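Local coordinates for protein pyruvate kinase (Toxoplasma gondii, PDB 3GG8) that catalyses the transfer of a phosphoryl group from phosphoenolpyruvate to ADP, yielding pyruvate and ATP in the final step of glycolysis, at residues 372-376 and 377-381; 403-407 and 408-412; 446-449 and 450-453; 480-483 and 484-488. All coordinates share one frame; numbering follows the deposited sequence.

Contact 1 (372-376 and 377-381); sequences TCVDY and PALYR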
ATOM      1  N   THR C 372      15.247 -14.879 -14.050  1.00 34.91           N
ATOM      2  CA  THR C 372      16.147 -13.898 -13.397  1.00 35.97           C
ATOM      3  C   THR C 372      15.477 -12.530 -13.216  1.00 36.68           C
ATOM      4  O   THR C 372      15.691 -11.852 -12.213  1.00 36.69           O
ATOM      5  CB  THR C 372      17.458 -13.760 -14.224  1.00 35.74           C
ATOM      6  OG1 THR C 372      18.452 -14.635 -13.688  1.00 36.65           O
ATOM      7  CG2 THR C 372      17.991 -12.349 -14.268  1.00 36.72           C
ATOM      8  N   CYS C 373      14.659 -12.138 -14.193  1.00 37.92           N
ATOM      9  CA  CYS C 373      13.990 -10.833 -14.191  1.00 39.01           C
ATOM     10  C   CYS C 373      12.765 -10.747 -13.288  1.00 39.36           C
ATOM     11  O   CYS C 373      12.311  -9.646 -12.974  1.00 39.33           O
ATOM     12  CB  CYS C 373      13.544 -10.479 -15.606  1.00 39.16           C
ATOM     13  SG  CYS C 373      14.751  -9.637 -16.550  1.00 41.01           S
ATOM     14  N   VAL C 374      12.211 -11.895 -12.904  1.00 39.67           N
ATOM     15  CA  VAL C 374      10.926 -11.922 -12.199  1.00 40.06           C
ATOM     16  C   VAL C 374      11.006 -11.341 -10.777  1.00 40.37           C
ATOM     17  O   VAL C 374      11.866 -11.727  -9.970  1.00 40.22           O
ATOM     18  CB  VAL C 374      10.291 -13.348 -12.211  1.00 40.16           C
ATOM     19  CG1 VAL C 374       9.019 -13.381 -11.389  1.00 40.63           C
ATOM     20  CG2 VAL C 374       9.995 -13.795 -13.645  1.00 39.31           C
ATOM     21  N   ASP C 375      10.120 -10.383 -10.505  1.00 40.81           N
ATOM     22  CA  ASP C 375       9.947  -9.810  -9.170  1.00 41.05           C
ATOM     23  C   ASP C 375       8.820 -10.586  -8.471  1.00 41.32           C
ATOM     24  O   ASP C 375       7.625 -10.323  -8.701  1.00 41.13           O
ATOM     25  CB  ASP C 375       9.630  -8.304  -9.262  1.00 41.01           C
ATOM     26  CG  ASP C 375       9.763  -7.573  -7.912  1.00 41.62           C
ATOM     27  OD1 ASP C 375       9.836  -6.320  -7.917  1.00 42.35           O
ATOM     28  OD2 ASP C 375       9.794  -8.228  -6.846  1.00 41.72           O
ATOM     29  N   TYR C 376       9.218 -11.550  -7.632  1.00 41.40           N
ATOM     30  CA  TYR C 376       8.281 -12.466  -6.967  1.00 41.51           C
ATOM     31  C   TYR C 376       7.381 -11.802  -5.906  1.00 41.68           C
ATOM     32  O   TYR C 376       6.184 -12.112  -5.843  1.00 41.76           O
ATOM     33  CB  TYR C 376       9.002 -13.711  -6.416  1.00 41.41           C
ATOM     34  CG  TYR C 376       9.497 -14.654  -7.493  1.00 41.61           C
ATOM     35  CD1 TYR C 376       8.594 -15.363  -8.292  1.00 42.07           C
ATOM     36  CD2 TYR C 376      10.867 -14.841  -7.722  1.00 41.60           C
ATOM     37  CE1 TYR C 376       9.035 -16.235  -9.298  1.00 41.79           C
ATOM     38  CE2 TYR C 376      11.324 -15.715  -8.732  1.00 41.77           C
ATOM     39  CZ  TYR C 376      10.398 -16.403  -9.514  1.00 41.68           C
ATOM     40  OH  TYR C 376      10.816 -17.258 -10.511  1.00 41.23           O
ATOM     41  N   PRO C 377       7.943 -10.904  -5.062  1.00 41.82           N
ATOM     42  CA  PRO C 377       7.077 -10.113  -4.172  1.00 41.84           C
ATOM     43  C   PRO C 377       6.022  -9.268  -4.905  1.00 41.84           C
ATOM     44  O   PRO C 377       4.880  -9.181  -4.438  1.00 41.84           O
ATOM     45  CB  PRO C 377       8.069  -9.204  -3.430  1.00 41.86           C
ATOM     46  CG  PRO C 377       9.361  -9.936  -3.479  1.00 41.92           C
ATOM     47  CD  PRO C 377       9.369 -10.598  -4.831  1.00 41.88           C
ATOM     48  N   ALA C 378       6.400  -8.666  -6.035  1.00 41.80           N
ATOM     49  CA  ALA C 378       5.492  -7.806  -6.807  1.00 41.93           C
ATOM     50  C   ALA C 378       4.528  -8.592  -7.702  1.00 42.03           C
ATOM     51  O   ALA C 378       3.517  -8.060  -8.154  1.00 42.11           O
ATOM     52  CB  ALA C 378       6.276  -6.780  -7.623  1.00 41.90           C
ATOM     53  N   LEU C 379       4.846  -9.856  -7.961  1.00 42.21           N
ATOM     54  CA  LEU C 379       3.923 -10.735  -8.669  1.00 42.27           C
ATOM     55  C   LEU C 379       2.884 -11.281  -7.689  1.00 41.97           C
ATOM     56  O   LEU C 379       1.690 -11.339  -8.003  1.00 41.88           O
ATOM     57  CB  LEU C 379       4.673 -11.878  -9.352  1.00 42.30           C
ATOM     58  CG  LEU C 379       4.336 -12.155 -10.823  1.00 43.35           C
ATOM     59  CD1 LEU C 379       5.250 -13.259 -11.357  1.00 43.66           C
ATOM     60  CD2 LEU C 379       2.852 -12.511 -11.049  1.00 44.13           C
ATOM     61  N   TYR C 380       3.351 -11.670  -6.501  1.00 41.65           N
ATOM     62  CA  TYR C 380       2.467 -12.149  -5.445  1.00 41.42           C
ATOM     63  C   TYR C 380       1.410 -11.107  -5.047  1.00 41.25           C
ATOM     64  O   TYR C 380       0.227 -11.436  -4.926  1.00 41.12           O
ATOM     65  CB  TYR C 380       3.260 -12.604  -4.213  1.00 41.29           C
ATOM     66  CG  TYR C 380       2.350 -12.935  -3.058  1.00 41.39           C
ATOM     67  CD1 TYR C 380       1.674 -14.152  -3.011  1.00 41.89           C
ATOM     68  CD2 TYR C 380       2.124 -12.015  -2.034  1.00 41.32           C
ATOM     69  CE1 TYR C 380       0.813 -14.454  -1.964  1.00 41.26           C
ATOM     70  CE2 TYR C 380       1.267 -12.310  -0.986  1.00 41.09           C
ATOM     71  CZ  TYR C 380       0.618 -13.533  -0.964  1.00 41.09           C
ATOM     72  OH  TYR C 380      -0.230 -13.839   0.065  1.00 41.60           O
ATOM     73  N   ARG C 381       1.842  -9.861  -4.841  1.00 41.09           N
ATOM     74  CA  ARG C 381       0.934  -8.775  -4.464  1.00 41.05           C
ATOM     75  C   ARG C 381       0.035  -8.333  -5.623  1.00 40.88           C
ATOM     76  O   ARG C 381      -1.059  -7.812  -5.394  1.00 40.95           O
ATOM     77  CB  ARG C 381       1.709  -7.586  -3.881  1.00 41.06           C
TER
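With CG placed opposite the backbone N (chi1 -166°), the D375 side chain is carried over the first turn of helix 376-384 to meet P377 and A378; V374, whose CG1 has the same relation to its own N (chi1 176°), offers that methyl to L379. D375 occupies the N-cap position. The side chains of D375 and P377 cross at about a right angle, with OD2 of D375 3.1 Å from CD of P377, while CG of D375 rests 3.6 Å from CB of A378. A negative charge so close to the N-terminal end of a helix is probably favoured by the helix dipole. Proline fits here because the opening turn asks no backbone amide hydrogen of it. Helical bonding begins with D375 O, which accepts from L379 N at 2.9 Å along a bent path (131° at the hydrogen), and continues with a straighter bond of 2.9 Å from Y380 N to Y376 O. On the apolar side, V374 CG1 touches L379 CD1 at 3.8 Å and also lies over one face of the Y376 ring, toward its rim. C373 packs on L293 of the second subunit. Y380 rests on V402 and its hydroxyl is hydrogen-bonded to E403, so the helix itself leans on helix 393-407, while the loop before it rests, through V374, on L338 of barrel helix 327-339.

Contact 2 (403-407 and 408-412); sequences ETAEC and VNAAI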
ATOM      1  N   GLU C 403       3.240 -16.652   1.385  1.00 34.95           N
ATOM      2  CA  GLU C 403       3.619 -15.646   2.380  1.00 35.57           C
ATOM      3  C   GLU C 403       4.522 -16.172   3.482  1.00 34.65           C
ATOM      4  O   GLU C 403       5.525 -15.551   3.816  1.00 34.65           O
ATOM      5  CB  GLU C 403       2.376 -15.077   3.063  1.00 35.73           C
ATOM      6  CG  GLU C 403       1.621 -14.030   2.291  1.00 37.26           C
ATOM      7  CD  GLU C 403       0.384 -13.521   3.037  1.00 38.08           C
ATOM      8  OE1 GLU C 403       0.222 -13.837   4.245  1.00 40.66           O
ATOM      9  OE2 GLU C 403      -0.427 -12.791   2.410  1.00 42.19           O
ATOM     10  N   THR C 404       4.126 -17.293   4.077  1.00 34.39           N
ATOM     11  CA  THR C 404       4.864 -17.885   5.194  1.00 33.72           C
ATOM     12  C   THR C 404       6.211 -18.426   4.733  1.00 33.67           C
ATOM     13  O   THR C 404       7.217 -18.240   5.430  1.00 32.55           O
ATOM     14  CB  THR C 404       4.044 -18.979   5.894  1.00 33.43           C
ATOM     15  OG1 THR C 404       2.788 -18.423   6.297  1.00 33.13           O
ATOM     16  CG2 THR C 404       4.770 -19.497   7.140  1.00 33.50           C
ATOM     17  N   ALA C 405       6.216 -19.080   3.558  1.00 33.70           N
ATOM     18  CA  ALA C 405       7.449 -19.592   2.949  1.00 34.21           C
ATOM     19  C   ALA C 405       8.481 -18.490   2.808  1.00 34.34           C
ATOM     20  O   ALA C 405       9.651 -18.673   3.148  1.00 34.14           O
ATOM     21  CB  ALA C 405       7.171 -20.211   1.593  1.00 34.02           C
ATOM     22  N   GLU C 406       8.032 -17.353   2.292  1.00 35.04           N
ATOM     23  CA  GLU C 406       8.862 -16.154   2.174  1.00 36.25           C
ATOM     24  C   GLU C 406       9.289 -15.634   3.552  1.00 36.50           C
ATOM     25  O   GLU C 406      10.447 -15.278   3.769  1.00 36.65           O
ATOM     26  CB  GLU C 406       8.085 -15.090   1.391  1.00 36.41           C
ATOM     27  CG  GLU C 406       8.556 -13.659   1.544  1.00 38.83           C
ATOM     28  CD  GLU C 406       9.955 -13.444   1.013  1.00 42.11           C
ATOM     29  OE1 GLU C 406      10.276 -13.995  -0.067  1.00 43.20           O
ATOM     30  OE2 GLU C 406      10.732 -12.719   1.684  1.00 43.96           O
ATOM     31  N   CYS C 407       8.349 -15.611   4.484  1.00 37.42           N
ATOM     32  CA  CYS C 407       8.592 -15.066   5.807  1.00 37.53           C
ATOM     33  C   CYS C 407       9.666 -15.849   6.582  1.00 37.40           C
ATOM     34  O   CYS C 407      10.515 -15.247   7.235  1.00 37.60           O
ATOM     35  CB  CYS C 407       7.277 -15.025   6.576  1.00 37.39           C
ATOM     36  SG  CYS C 407       7.190 -13.770   7.829  1.00 40.29           S
ATOM     37  N   VAL C 408       9.630 -17.181   6.496  1.00 37.27           N
ATOM     38  CA  VAL C 408      10.554 -18.055   7.244  1.00 36.87           C
ATOM     39  C   VAL C 408      11.741 -18.570   6.409  1.00 37.06           C
ATOM     40  O   VAL C 408      12.480 -19.450   6.866  1.00 36.81           O
ATOM     41  CB  VAL C 408       9.819 -19.285   7.872  1.00 36.93           C
ATOM     42  CG1 VAL C 408       8.629 -18.846   8.698  1.00 36.49           C
ATOM     43  CG2 VAL C 408       9.388 -20.294   6.794  1.00 35.95           C
ATOM     44  N   ASN C 409      11.902 -18.038   5.193  1.00 36.99           N
ATOM     45  CA  ASN C 409      13.011 -18.395   4.295  1.00 36.93           C
ATOM     46  C   ASN C 409      13.087 -19.907   4.039  1.00 36.77           C
ATOM     47  O   ASN C 409      14.156 -20.525   4.166  1.00 36.57           O
ATOM     48  CB  ASN C 409      14.340 -17.827   4.839  1.00 37.32           C
ATOM     49  CG  ASN C 409      15.506 -17.968   3.858  1.00 37.78           C
ATOM     50  OD1 ASN C 409      15.324 -17.970   2.637  1.00 38.39           O
ATOM     51  ND2 ASN C 409      16.717 -18.085   4.403  1.00 38.11           N
ATOM     52  N   ALA C 410      11.935 -20.489   3.692  1.00 36.34           N
ATOM     53  CA  ALA C 410      11.814 -21.929   3.453  1.00 36.24           C
ATOM     54  C   ALA C 410      12.511 -22.335   2.162  1.00 36.18           C
ATOM     55  O   ALA C 410      12.506 -21.588   1.183  1.00 36.40           O
ATOM     56  CB  ALA C 410      10.358 -22.351   3.425  1.00 35.86           C
ATOM     57  N   ALA C 411      13.106 -23.522   2.167  1.00 36.10           N
ATOM     58  CA  ALA C 411      13.853 -24.018   1.023  1.00 35.86           C
ATOM     59  C   ALA C 411      12.899 -24.518  -0.058  1.00 36.16           C
ATOM     60  O   ALA C 411      13.148 -24.331  -1.257  1.00 36.34           O
ATOM     61  CB  ALA C 411      14.812 -25.106   1.451  1.00 35.52           C
ATOM     62  N   ILE C 412      11.806 -25.147   0.358  1.00 35.93           N
ATOM     63  CA  ILE C 412      10.786 -25.607  -0.597  1.00 36.06           C
ATOM     64  C   ILE C 412       9.379 -25.580  -0.017  1.00 35.38           C
ATOM     65  O   ILE C 412       9.201 -25.497   1.197  1.00 34.82           O
ATOM     66  CB  ILE C 412      11.073 -27.039  -1.168  1.00 36.49           C
ATOM     67  CG1 ILE C 412      11.157 -28.075  -0.047  1.00 36.07           C
ATOM     68  CG2 ILE C 412      12.345 -27.061  -2.061  1.00 36.78           C
ATOM     69  CD1 ILE C 412      11.554 -29.451  -0.557  1.00 37.30           C
TER
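A Schellman motif closes the C-terminal end of helix 393-407, bringing A405 of the last turn together with A410 beyond it. The defining six-residue bond runs from A410 N to A405 O, 3.0 Å long and almost linear (171° at the hydrogen), with the donor in the carbonyl plane. Inside it, N409 N makes a weak bond of 3.4 Å to E406 O. N409 takes up the left-handed helical conformation that reverses the chain, a role that asparagine, after glycine, often fills. The apolar contact that usually accompanies this motif is present too: the methyls of A405 and A410 approach each other, CB to CB, at 4.3 Å, and both residues pack on V489 of strand 487-494.

One step earlier the regular helical pattern still holds, with V408 N giving a bond of 2.8 Å to T404 O, nearly along the C=O axis. V408 bends its branches back toward that same oxygen: with chi1 -53°, CG2 sits between the backbone N and the carbonyl carbon and comes within 3.3 Å of T404 O. The other branch, CG1, faces CG2 of T404 at 4.2 Å, while T404 OG1 is occupied by A400 O one turn back. V408 also packs on A396 of the third subunit.

The cap thus gives the carbonyl of A405 a sound amide partner and that of E406 a weak one, after the regular pattern has ended at T404, and the two alanine methyls add an apolar contact beside the bond.

Contact 3 (446-449 and 450-453); sequences KHLQ and VIRG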
ATOM      1  N   LYS C 446       0.821 -36.307 -13.988  1.00 32.45           N
ATOM      2  CA  LYS C 446       0.972 -35.971 -15.407  1.00 32.77           C
ATOM      3  C   LYS C 446       0.398 -34.584 -15.761  1.00 32.39           C
ATOM      4  O   LYS C 446       1.022 -33.826 -16.505  1.00 32.30           O
ATOM      5  CB  LYS C 446       0.328 -37.054 -16.293  1.00 32.77           C
ATOM      6  CG  LYS C 446       0.952 -38.452 -16.172  1.00 32.88           C
ATOM      7  CD  LYS C 446       2.109 -38.625 -17.118  1.00 34.69           C
ATOM      8  CE  LYS C 446       2.692 -40.022 -17.066  1.00 34.25           C
ATOM      9  NZ  LYS C 446       1.798 -41.036 -17.686  1.00 32.67           N
ATOM     10  N   HIS C 447      -0.782 -34.261 -15.234  1.00 32.04           N
ATOM     11  CA  HIS C 447      -1.413 -32.961 -15.482  1.00 31.79           C
ATOM     12  C   HIS C 447      -0.570 -31.794 -14.971  1.00 32.07           C
ATOM     13  O   HIS C 447      -0.588 -30.705 -15.523  1.00 31.87           O
ATOM     14  CB  HIS C 447      -2.818 -32.910 -14.874  1.00 31.43           C
ATOM     15  CG  HIS C 447      -3.799 -33.835 -15.531  1.00 30.88           C
ATOM     16  ND1 HIS C 447      -4.786 -34.495 -14.827  1.00 29.57           N
ATOM     17  CD2 HIS C 447      -3.945 -34.213 -16.824  1.00 29.68           C
ATOM     18  CE1 HIS C 447      -5.508 -35.221 -15.658  1.00 28.96           C
ATOM     19  NE2 HIS C 447      -5.015 -35.075 -16.875  1.00 29.85           N
ATOM     20  N   LEU C 448       0.191 -32.056 -13.924  1.00 32.90           N
ATOM     21  CA  LEU C 448       0.993 -31.047 -13.243  1.00 33.26           C
ATOM     22  C   LEU C 448       2.273 -30.686 -13.986  1.00 33.25           C
ATOM     23  O   LEU C 448       2.981 -29.763 -13.586  1.00 34.21           O
ATOM     24  CB  LEU C 448       1.326 -31.551 -11.830  1.00 33.05           C
ATOM     25  CG  LEU C 448       0.590 -31.053 -10.576  1.00 33.60           C
ATOM     26  CD1 LEU C 448      -0.685 -30.250 -10.817  1.00 31.68           C
ATOM     27  CD2 LEU C 448       0.355 -32.210  -9.624  1.00 33.83           C
ATOM     28  N   GLN C 449       2.566 -31.400 -15.067  1.00 33.15           N
ATOM     29  CA  GLN C 449       3.798 -31.173 -15.827  1.00 33.04           C
ATOM     30  C   GLN C 449       3.687 -29.888 -16.644  1.00 32.72           C
ATOM     31  O   GLN C 449       4.636 -29.458 -17.286  1.00 31.54           O
ATOM     32  CB  GLN C 449       4.082 -32.359 -16.750  1.00 32.68           C
ATOM     33  CG  GLN C 449       4.263 -33.683 -16.015  1.00 33.45           C
ATOM     34  CD  GLN C 449       5.393 -33.645 -15.009  1.00 34.06           C
ATOM     35  OE1 GLN C 449       6.509 -33.203 -15.313  1.00 33.75           O
ATOM     36  NE2 GLN C 449       5.118 -34.135 -13.807  1.00 34.06           N
ATOM     37  N   VAL C 450       2.511 -29.279 -16.555  1.00 32.39           N
ATOM     38  CA  VAL C 450       2.126 -28.118 -17.340  1.00 32.07           C
ATOM     39  C   VAL C 450       2.069 -26.829 -16.465  1.00 31.75           C
ATOM     40  O   VAL C 450       1.753 -25.741 -16.952  1.00 31.45           O
ATOM     41  CB  VAL C 450       0.803 -28.519 -18.091  1.00 31.99           C
ATOM     42  CG1 VAL C 450      -0.338 -27.647 -17.791  1.00 31.55           C
ATOM     43  CG2 VAL C 450       1.040 -28.764 -19.591  1.00 31.00           C
ATOM     44  N   ILE C 451       2.431 -26.972 -15.183  1.00 31.57           N
ATOM     45  CA  ILE C 451       2.351 -25.903 -14.176  1.00 31.43           C
ATOM     46  C   ILE C 451       3.759 -25.322 -13.875  1.00 31.97           C
ATOM     47  O   ILE C 451       4.630 -26.039 -13.386  1.00 31.37           O
ATOM     48  CB  ILE C 451       1.710 -26.415 -12.823  1.00 31.70           C
ATOM     49  CG1 ILE C 451       0.388 -27.177 -13.037  1.00 31.14           C
ATOM     50  CG2 ILE C 451       1.470 -25.261 -11.837  1.00 31.71           C
ATOM     51  CD1 ILE C 451      -0.687 -26.401 -13.823  1.00 29.61           C
ATOM     52  N   ARG C 452       3.969 -24.026 -14.159  1.00 32.12           N
ATOM     53  CA  ARG C 452       5.231 -23.362 -13.824  1.00 32.38           C
ATOM     54  C   ARG C 452       5.545 -23.440 -12.323  1.00 32.95           C
ATOM     55  O   ARG C 452       4.699 -23.148 -11.488  1.00 33.60           O
ATOM     56  CB  ARG C 452       5.245 -21.894 -14.280  1.00 32.67           C
ATOM     57  CG  ARG C 452       6.641 -21.291 -14.245  1.00 32.57           C
ATOM     58  CD  ARG C 452       6.707 -19.795 -13.974  1.00 32.86           C
ATOM     59  NE  ARG C 452       6.426 -19.020 -15.160  1.00 30.93           N
ATOM     60  CZ  ARG C 452       6.805 -17.761 -15.375  1.00 28.73           C
ATOM     61  NH1 ARG C 452       7.525 -17.080 -14.496  1.00 28.35           N
ATOM     62  NH2 ARG C 452       6.460 -17.193 -16.504  1.00 25.44           N
ATOM     63  N   GLY C 453       6.762 -23.851 -11.994  1.00 33.44           N
ATOM     64  CA  GLY C 453       7.257 -23.770 -10.637  1.00 34.81           C
ATOM     65  C   GLY C 453       7.067 -25.054  -9.870  1.00 36.02           C
ATOM     66  O   GLY C 453       7.530 -25.175  -8.731  1.00 36.31           O
TER
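The carbonyl oxygen of L448 takes the amide of I451 at 3.3 Å (L448 O to I451 N). The N-H points well at the oxygen, with 158° at the hydrogen, yet the donor stands above the carbonyl plane and not on a lone pair, consistent with the tight 3-10 curl of the backbone here. The I451 side chain packs on the same oxygen, CG1 lying 3.7 Å from L448 O. That branch is put there by its first torsion (chi1 -50°), which turns CG1 opposite the carbonyl carbon of I451 and back toward the preceding turn, where it meets L448 CD1 at 3.9 Å. The two side chains cross obliquely, joined by these branches.

Here helix 442-447 tightens into a 3-10 turn and releases the chain toward strand 454-458, the edge strand of the C-terminal sheet within this chain. V450 extends the turn, its CB 3.6 Å from H447 O and its CG1 3.8 Å from the same oxygen. Q449 folds its chain at chi2 (-59°), and its NE2 returns to I445 O in the helix behind it; Q449 and L448 both rest on T456 of the strand that follows.

H447 and R452 both reach residues of the barrel domain. H447 sets its ring edge-to-face with that of F224, whereas past I451 the guanidinium of R452 gives hydrogen bonds from NH2 to V337 O and T341 O, and its backbone N binds D342 OD1.

Contact 4 (480-483 and 484-488); sequences ELVT and EGESI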
ATOM      1  N   GLU C 480      20.276 -33.862  -1.931  1.00 37.60           N
ATOM      2  CA  GLU C 480      20.950 -32.585  -1.690  1.00 38.32           C
ATOM      3  C   GLU C 480      20.177 -31.348  -2.161  1.00 38.38           C
ATOM      4  O   GLU C 480      20.772 -30.341  -2.533  1.00 38.06           O
ATOM      5  CB  GLU C 480      22.389 -32.607  -2.235  1.00 38.28           C
ATOM      6  CG  GLU C 480      23.370 -33.351  -1.328  1.00 38.85           C
ATOM      7  CD  GLU C 480      24.722 -33.607  -1.973  1.00 39.25           C
ATOM      8  OE1 GLU C 480      24.861 -33.391  -3.199  1.00 40.36           O
ATOM      9  OE2 GLU C 480      25.650 -34.036  -1.252  1.00 40.86           O
ATOM     10  N   LEU C 481      18.849 -31.444  -2.124  1.00 38.74           N
ATOM     11  CA  LEU C 481      17.949 -30.340  -2.455  1.00 39.18           C
ATOM     12  C   LEU C 481      17.701 -29.447  -1.242  1.00 38.89           C
ATOM     13  O   LEU C 481      17.564 -28.227  -1.373  1.00 38.76           O
ATOM     14  CB  LEU C 481      16.603 -30.881  -2.938  1.00 39.35           C
ATOM     15  CG  LEU C 481      16.321 -31.291  -4.389  1.00 40.84           C
ATOM     16  CD1 LEU C 481      17.485 -32.027  -5.080  1.00 41.88           C
ATOM     17  CD2 LEU C 481      15.034 -32.126  -4.450  1.00 40.07           C
ATOM     18  N   VAL C 482      17.595 -30.067  -0.067  1.00 38.52           N
ATOM     19  CA  VAL C 482      17.464 -29.328   1.185  1.00 37.86           C
ATOM     20  C   VAL C 482      18.554 -29.787   2.139  1.00 37.79           C
ATOM     21  O   VAL C 482      19.039 -30.911   2.028  1.00 37.91           O
ATOM     22  CB  VAL C 482      16.045 -29.463   1.823  1.00 37.94           C
ATOM     23  CG1 VAL C 482      14.980 -28.876   0.893  1.00 37.52           C
ATOM     24  CG2 VAL C 482      15.713 -30.925   2.198  1.00 37.24           C
ATOM     25  N   THR C 483      18.959 -28.908   3.052  1.00 37.65           N
ATOM     26  CA  THR C 483      19.965 -29.257   4.056  1.00 37.44           C
ATOM     27  C   THR C 483      19.391 -29.180   5.472  1.00 37.13           C
ATOM     28  O   THR C 483      18.449 -28.430   5.730  1.00 37.07           O
ATOM     29  CB  THR C 483      21.241 -28.373   3.950  1.00 37.47           C
ATOM     30  OG1 THR C 483      20.925 -27.013   4.273  1.00 37.27           O
ATOM     31  CG2 THR C 483      21.847 -28.439   2.549  1.00 38.06           C
ATOM     32  N   GLU C 484      19.964 -29.982   6.366  1.00 36.86           N
ATOM     33  CA  GLU C 484      19.665 -29.994   7.795  1.00 36.60           C
ATOM     34  C   GLU C 484      19.463 -28.572   8.327  1.00 36.25           C
ATOM     35  O   GLU C 484      20.332 -27.715   8.157  1.00 36.47           O
ATOM     36  CB  GLU C 484      20.840 -30.670   8.521  1.00 36.91           C
ATOM     37  CG  GLU C 484      20.519 -31.384   9.831  1.00 38.17           C
ATOM     38  CD  GLU C 484      20.760 -30.531  11.073  1.00 39.70           C
ATOM     39  OE1 GLU C 484      19.985 -29.575  11.304  1.00 39.97           O
ATOM     40  OE2 GLU C 484      21.716 -30.833  11.830  1.00 39.73           O
ATOM     41  N   GLY C 485      18.311 -28.316   8.947  1.00 35.56           N
ATOM     42  CA  GLY C 485      18.059 -27.032   9.608  1.00 34.95           C
ATOM     43  C   GLY C 485      17.208 -26.028   8.845  1.00 34.68           C
ATOM     44  O   GLY C 485      16.717 -25.058   9.429  1.00 35.00           O
ATOM     45  N   GLU C 486      17.039 -26.236   7.542  1.00 33.95           N
ATOM     46  CA  GLU C 486      16.265 -25.312   6.720  1.00 33.27           C
ATOM     47  C   GLU C 486      14.786 -25.514   6.987  1.00 33.30           C
ATOM     48  O   GLU C 486      14.353 -26.618   7.322  1.00 32.92           O
ATOM     49  CB  GLU C 486      16.554 -25.522   5.234  1.00 33.05           C
ATOM     50  CG  GLU C 486      17.921 -25.019   4.790  1.00 33.18           C
ATOM     51  CD  GLU C 486      18.152 -25.174   3.295  1.00 32.90           C
ATOM     52  OE1 GLU C 486      17.754 -26.204   2.713  1.00 32.05           O
ATOM     53  OE2 GLU C 486      18.747 -24.265   2.698  1.00 32.42           O
ATOM     54  N   SER C 487      14.010 -24.447   6.847  1.00 33.13           N
ATOM     55  CA  SER C 487      12.566 -24.556   6.995  1.00 33.26           C
ATOM     56  C   SER C 487      11.906 -25.123   5.735  1.00 33.65           C
ATOM     57  O   SER C 487      12.408 -24.960   4.621  1.00 33.93           O
ATOM     58  CB  SER C 487      11.968 -23.204   7.374  1.00 33.24           C
ATOM     59  OG  SER C 487      12.327 -22.861   8.700  1.00 32.42           O
ATOM     60  N   ILE C 488      10.787 -25.809   5.933  1.00 33.96           N
ATOM     61  CA  ILE C 488       9.984 -26.366   4.856  1.00 33.99           C
ATOM     62  C   ILE C 488       8.518 -26.023   5.135  1.00 34.45           C
ATOM     63  O   ILE C 488       8.070 -26.086   6.280  1.00 34.49           O
ATOM     64  CB  ILE C 488      10.170 -27.903   4.729  1.00 33.94           C
ATOM     65  CG1 ILE C 488      11.599 -28.261   4.257  1.00 33.33           C
ATOM     66  CG2 ILE C 488       9.196 -28.495   3.726  1.00 33.88           C
TER
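Two hydrogen bonds link T483 with E486, one through the backbone and one through the glutamate side chain. E486 N donates to T483 O at 3.2 Å, with 164° at the hydrogen. In return T483 N donates to E486 OE1 at 3.0 Å, a nearly linear bond (170°) that reaches the carboxylate from above its plane, 51° out of it. T483 is therefore held at both its amide and its carbonyl by a single residue three positions on. E486 manages this by setting CG beside its own N and running extended beyond CG, so that the carboxylate returns alongside the preceding chain.

The backbone bond closes a type II beta turn from T483 to E486, with E484 and G485 at its corners; G485 adopts the positive phi usual for the third position of this turn. The turn leads directly into strand 487-494 of the C-terminal sheet, and both G485 and E486 make backbone hydrogen bonds with V510.

Van der Waals contacts fill in around the bonded carboxylate. T483 OG1 lies 3.5 Å from E486 CD and 3.6 Å from E486 CG, the side chains passing at a slant. E486 OE1 also approaches V482 CA, at 3.5 Å, and V482 CB, at 3.8 Å. V482 is itself buried, packed on A476 of helix 465-478 and on I412 of strand 412-416.

Overall arrangement
The four contacts follow one another along the chain, and all mark places where a helix or strand begins or ends. Contact 1 starts helix 376-384 and contact 2 ends helix 393-407; their centres are 15 Å apart, joined by a probable hydrogen bond from Y380 OH to E403 OE2. Contacts 2 and 4, with centres 12 Å apart, lead into the neighbouring parallel strands 412-416 and 487-494, and A411 N probably bonds S487 O between them. Contact 3 lies about 20 Å from contact 1, centre to centre, the two meeting through loose packing of R452 against V374. Contact 1 follows helix 356-371; contacts 2, 3 and 4 fall within the alpha/beta domain, and contacts 2 and 4 also meet the third subunit.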